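Local coordinates for protein Phikz039 (Pseudomonas phage phikz, PDB 3ZBQ) that belongs to the tubulin/FtsZ family as the phage tubulin PhuZ, and holds guanosine-5'-diphosphate in its nucleotide pocket, at residues P93-G105 with L120-S134. Sequence-based numbering, arbitrary orientation.
Sequences PAGDTNIVVYSMG and LQQQGEVVVSVVIGS. With GDP (guanosine-5'-diphosphate), chain B.
The beta-alpha-beta crossover of the nucleotide-binding domain joins strands 97-103 and 127-133 through helix 109-122, and the two strands pair in parallel, N98 beside V127 through S103 beside I132. Backbone bonds alternate across the seam, from V128 N to N98 O (2.8 Å) to M104 N to I132 O (2.7 Å); the link from I132 N to Y102 O is weak. At the N-terminal end the N98 side-chain amide ties the strand to V126 and to the turn before it: its ND2 gives one proton to V126 O (3.0 Å), which lies in the amide plane, and another to G95 O, while OD1 receives G95 N. With CG set between the backbone N and the carbonyl carbon (chi1 51°), the Y102 side chain turns toward strand 127-133, and V131 CG1 makes a CH-pi contact over one ring face, 3.7 Å from the centroid. The Y102 hydroxyl and S129 OG share a hydrogen bond of 2.9 Å, which helps hold the hydroxyl end of the ring against strand 127-133. Toward the C-terminal end of the pair, S103 OG donates to GDP O2A (2.8 Å) and I132 CD1 lies 3.7 Å from GDP C2. Helix 109-122 covers the V100, Y102, V127 and S129 face through V117 and P114, while strands 7-12 and 163-168 flank the pair in the sheet.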
# COMPACT_ATOMS: atom_id res chain seq x y z
N PRO A 93 6.81 -17.24 0.75
CA PRO A 93 8.01 -16.71 0.08
C PRO A 93 7.68 -15.76 -1.07
O PRO A 93 6.61 -15.87 -1.70
CB PRO A 93 8.73 -17.97 -0.42
CG PRO A 93 7.70 -19.04 -0.42
CD PRO A 93 6.74 -18.71 0.68
N ALA A 94 8.58 -14.82 -1.32
CA ALA A 94 8.43 -13.83 -2.39
C ALA A 94 8.21 -14.48 -3.74
O ALA A 94 8.77 -15.53 -4.04
CB ALA A 94 9.66 -12.93 -2.45
N GLY A 95 7.40 -13.82 -4.57
CA GLY A 95 7.27 -14.21 -5.96
C GLY A 95 8.26 -13.46 -6.84
O GLY A 95 9.01 -12.61 -6.35
N ASP A 96 8.27 -13.76 -8.14
CA ASP A 96 9.08 -12.99 -9.08
C ASP A 96 8.68 -11.51 -9.03
O ASP A 96 9.52 -10.62 -9.19
CB ASP A 96 8.93 -13.52 -10.52
CG ASP A 96 9.61 -14.86 -10.72
OD1 ASP A 96 10.67 -15.11 -10.10
OD2 ASP A 96 9.10 -15.67 -11.52
N THR A 97 7.39 -11.26 -8.77
CA THR A 97 6.88 -9.93 -8.47
C THR A 97 6.04 -10.03 -7.21
O THR A 97 5.57 -11.12 -6.87
CB THR A 97 6.02 -9.37 -9.61
OG1 THR A 97 4.99 -10.32 -9.94
CG2 THR A 97 6.88 -9.10 -10.85
N ASN A 98 5.86 -8.92 -6.51
CA ASN A 98 5.16 -8.95 -5.23
C ASN A 98 4.28 -7.73 -5.07
O ASN A 98 4.72 -6.60 -5.34
CB ASN A 98 6.16 -9.03 -4.08
CG ASN A 98 7.03 -10.26 -4.16
OD1 ASN A 98 6.64 -11.32 -3.66
ND2 ASN A 98 8.17 -10.15 -4.87
N ILE A 99 3.05 -7.95 -4.63
CA ILE A 99 2.12 -6.86 -4.46
C ILE A 99 1.66 -6.91 -3.01
O ILE A 99 1.26 -7.96 -2.53
CB ILE A 99 0.90 -6.97 -5.40
CG1 ILE A 99 1.37 -7.10 -6.86
CG2 ILE A 99 -0.01 -5.75 -5.25
CD1 ILE A 99 0.24 -7.22 -7.87
N VAL A 100 1.79 -5.79 -2.31
CA VAL A 100 1.40 -5.71 -0.90
C VAL A 100 0.28 -4.67 -0.75
O VAL A 100 0.42 -3.52 -1.19
CB VAL A 100 2.61 -5.32 -0.02
CG1 VAL A 100 2.28 -5.46 1.47
CG2 VAL A 100 3.82 -6.18 -0.35
N VAL A 101 -0.81 -5.06 -0.08
CA VAL A 101 -2.04 -4.26 -0.05
C VAL A 101 -2.46 -3.95 1.37
O VAL A 101 -2.58 -4.87 2.19
CB VAL A 101 -3.21 -5.00 -0.75
CG1 VAL A 101 -4.42 -4.11 -0.88
CG2 VAL A 101 -2.76 -5.51 -2.12
N TYR A 102 -2.69 -2.66 1.67
CA TYR A 102 -3.00 -2.23 3.05
C TYR A 102 -3.44 -0.77 3.12
O TYR A 102 -3.14 0.03 2.23
CB TYR A 102 -1.77 -2.42 3.95
CG TYR A 102 -0.50 -1.80 3.38
CD1 TYR A 102 0.26 -2.49 2.44
CD2 TYR A 102 -0.06 -0.54 3.79
CE1 TYR A 102 1.41 -1.94 1.91
CE2 TYR A 102 1.10 0.02 3.27
CZ TYR A 102 1.83 -0.69 2.33
OH TYR A 102 2.99 -0.16 1.78
N SER A 103 -4.14 -0.41 4.20
CA SER A 103 -4.50 0.97 4.42
C SER A 103 -3.35 1.71 5.10
O SER A 103 -2.52 1.10 5.77
CB SER A 103 -5.74 1.05 5.31
OG SER A 103 -5.47 0.46 6.57
N MET A 104 -3.33 3.03 4.95
CA MET A 104 -2.34 3.86 5.64
C MET A 104 -2.84 4.38 6.99
O MET A 104 -2.04 4.73 7.86
CB MET A 104 -1.97 5.04 4.76
CG MET A 104 -1.28 4.62 3.48
SD MET A 104 -1.19 5.96 2.26
CE MET A 104 -0.09 7.11 3.08
N GLY A 105 -4.15 4.45 7.16
CA GLY A 105 -4.72 5.08 8.35
C GLY A 105 -5.00 4.14 9.50
O GLY A 105 -5.38 4.58 10.59
N LEU A 120 11.34 -7.63 1.98
CA LEU A 120 11.43 -8.17 0.62
C LEU A 120 12.45 -7.41 -0.22
O LEU A 120 13.22 -8.00 -0.98
CB LEU A 120 10.06 -8.13 -0.07
CG LEU A 120 8.94 -9.02 0.46
CD1 LEU A 120 7.60 -8.46 -0.00
CD2 LEU A 120 9.09 -10.44 -0.01
N GLN A 121 12.44 -6.08 -0.10
CA GLN A 121 13.35 -5.26 -0.89
C GLN A 121 14.80 -5.44 -0.47
O GLN A 121 15.71 -5.42 -1.32
CB GLN A 121 12.91 -3.78 -0.89
CG GLN A 121 11.62 -3.60 -1.70
CD GLN A 121 11.33 -2.18 -2.12
OE1 GLN A 121 10.59 -1.97 -3.09
NE2 GLN A 121 11.87 -1.20 -1.39
N GLN A 122 15.03 -5.68 0.81
CA GLN A 122 16.37 -6.01 1.28
C GLN A 122 16.87 -7.35 0.73
O GLN A 122 18.08 -7.57 0.66
CB GLN A 122 16.44 -5.99 2.81
CG GLN A 122 16.30 -4.59 3.40
CD GLN A 122 16.17 -4.61 4.90
OE1 GLN A 122 15.20 -4.10 5.46
NE2 GLN A 122 17.15 -5.21 5.57
N GLN A 123 15.95 -8.23 0.34
CA GLN A 123 16.32 -9.50 -0.31
C GLN A 123 16.50 -9.35 -1.82
O GLN A 123 16.81 -10.33 -2.50
CB GLN A 123 15.27 -10.59 -0.06
CG GLN A 123 14.78 -10.70 1.36
CD GLN A 123 15.90 -10.84 2.34
OE1 GLN A 123 16.87 -11.56 2.10
NE2 GLN A 123 15.80 -10.13 3.47
N GLY A 124 16.29 -8.15 -2.35
CA GLY A 124 16.40 -7.90 -3.78
C GLY A 124 15.12 -8.11 -4.58
O GLY A 124 15.15 -8.09 -5.81
N GLU A 125 13.99 -8.28 -3.90
CA GLU A 125 12.73 -8.55 -4.61
C GLU A 125 12.12 -7.29 -5.23
O GLU A 125 12.45 -6.16 -4.86
CB GLU A 125 11.70 -9.20 -3.68
CG GLU A 125 12.22 -10.40 -2.90
CD GLU A 125 12.49 -11.63 -3.76
OE1 GLU A 125 12.05 -11.67 -4.93
OE2 GLU A 125 13.14 -12.56 -3.25
N VAL A 126 11.23 -7.53 -6.19
CA VAL A 126 10.48 -6.49 -6.88
C VAL A 126 9.10 -6.40 -6.21
O VAL A 126 8.36 -7.39 -6.13
CB VAL A 126 10.28 -6.85 -8.35
CG1 VAL A 126 9.30 -5.90 -9.03
CG2 VAL A 126 11.64 -6.85 -9.06
N VAL A 127 8.78 -5.21 -5.73
CA VAL A 127 7.59 -5.02 -4.90
C VAL A 127 6.82 -3.77 -5.31
O VAL A 127 7.41 -2.72 -5.59
CB VAL A 127 7.99 -4.86 -3.40
CG1 VAL A 127 6.72 -4.84 -2.50
CG2 VAL A 127 8.94 -5.97 -2.95
N VAL A 128 5.49 -3.88 -5.33
CA VAL A 128 4.63 -2.72 -5.49
C VAL A 128 3.61 -2.73 -4.35
O VAL A 128 3.11 -3.78 -3.98
CB VAL A 128 3.88 -2.75 -6.84
CG1 VAL A 128 2.80 -1.69 -6.88
CG2 VAL A 128 4.87 -2.56 -7.98
N SER A 129 3.32 -1.56 -3.79
CA SER A 129 2.28 -1.45 -2.76
C SER A 129 1.04 -0.80 -3.33
O SER A 129 1.12 0.20 -4.06
CB SER A 129 2.77 -0.64 -1.56
OG SER A 129 3.64 -1.41 -0.75
N VAL A 130 -0.12 -1.34 -2.96
CA VAL A 130 -1.39 -0.69 -3.26
C VAL A 130 -1.99 -0.25 -1.92
O VAL A 130 -2.25 -1.08 -1.05
CB VAL A 130 -2.34 -1.64 -4.05
CG1 VAL A 130 -3.64 -0.92 -4.38
CG2 VAL A 130 -1.66 -2.10 -5.36
N VAL A 131 -2.11 1.06 -1.74
CA VAL A 131 -2.40 1.62 -0.41
C VAL A 131 -3.56 2.61 -0.41
O VAL A 131 -3.92 3.16 -1.45
CB VAL A 131 -1.13 2.29 0.19
CG1 VAL A 131 0.05 1.30 0.17
CG2 VAL A 131 -0.75 3.56 -0.59
N ILE A 132 -4.14 2.83 0.78
CA ILE A 132 -5.31 3.70 0.96
C ILE A 132 -5.07 4.77 2.02
O ILE A 132 -4.82 4.46 3.19
CB ILE A 132 -6.57 2.88 1.37
CG1 ILE A 132 -6.83 1.76 0.36
CG2 ILE A 132 -7.80 3.79 1.49
CD1 ILE A 132 -7.79 0.69 0.86
N GLY A 133 -5.13 6.04 1.61
CA GLY A 133 -4.98 7.13 2.56
C GLY A 133 -6.31 7.50 3.19
O GLY A 133 -7.35 7.47 2.53
N SER A 134 -6.30 7.84 4.48
CA SER A 134 -7.53 8.28 5.15
C SER A 134 -7.23 9.29 6.24
O SER A 134 -6.09 9.41 6.70
CB SER A 134 -8.34 7.08 5.69
OG SER A 134 -7.65 6.41 6.74
PB GDP B . -5.90 -2.20 10.14
O1B GDP B . -6.59 -3.53 10.27
O2B GDP B . -4.86 -2.25 9.03
O3B GDP B . -5.26 -1.76 11.44
O3A GDP B . -6.94 -1.04 9.75
PA GDP B . -8.09 -1.13 8.63
O1A GDP B . -9.16 -2.18 8.88
O2A GDP B . -7.48 -1.29 7.26
O5' GDP B . -8.77 0.31 8.75
C5' GDP B . -8.00 1.50 8.63
C4' GDP B . -8.70 2.45 7.66
O4' GDP B . -8.64 1.90 6.34
C3' GDP B . -10.18 2.64 7.94
O3' GDP B . -10.37 3.70 8.88
C2' GDP B . -10.73 2.97 6.58
O2' GDP B . -10.51 4.36 6.30
C1' GDP B . -9.83 2.24 5.62
N9 GDP B . -10.42 0.97 5.15
C8 GDP B . -10.59 -0.18 5.84
N7 GDP B . -11.14 -1.14 5.06
C5 GDP B . -11.32 -0.61 3.83
C6 GDP B . -11.85 -1.07 2.53
O6 GDP B . -12.27 -2.24 2.37
N1 GDP B . -11.83 -0.18 1.51
C2 GDP B . -11.37 1.08 1.65
N2 GDP B . -11.40 1.93 0.59
N3 GDP B . -10.88 1.56 2.81
C4 GDP B . -10.83 0.77 3.90
O HOH W 1 11.25 -10.31 -6.97
O HOH W 2 -6.43 4.26 5.49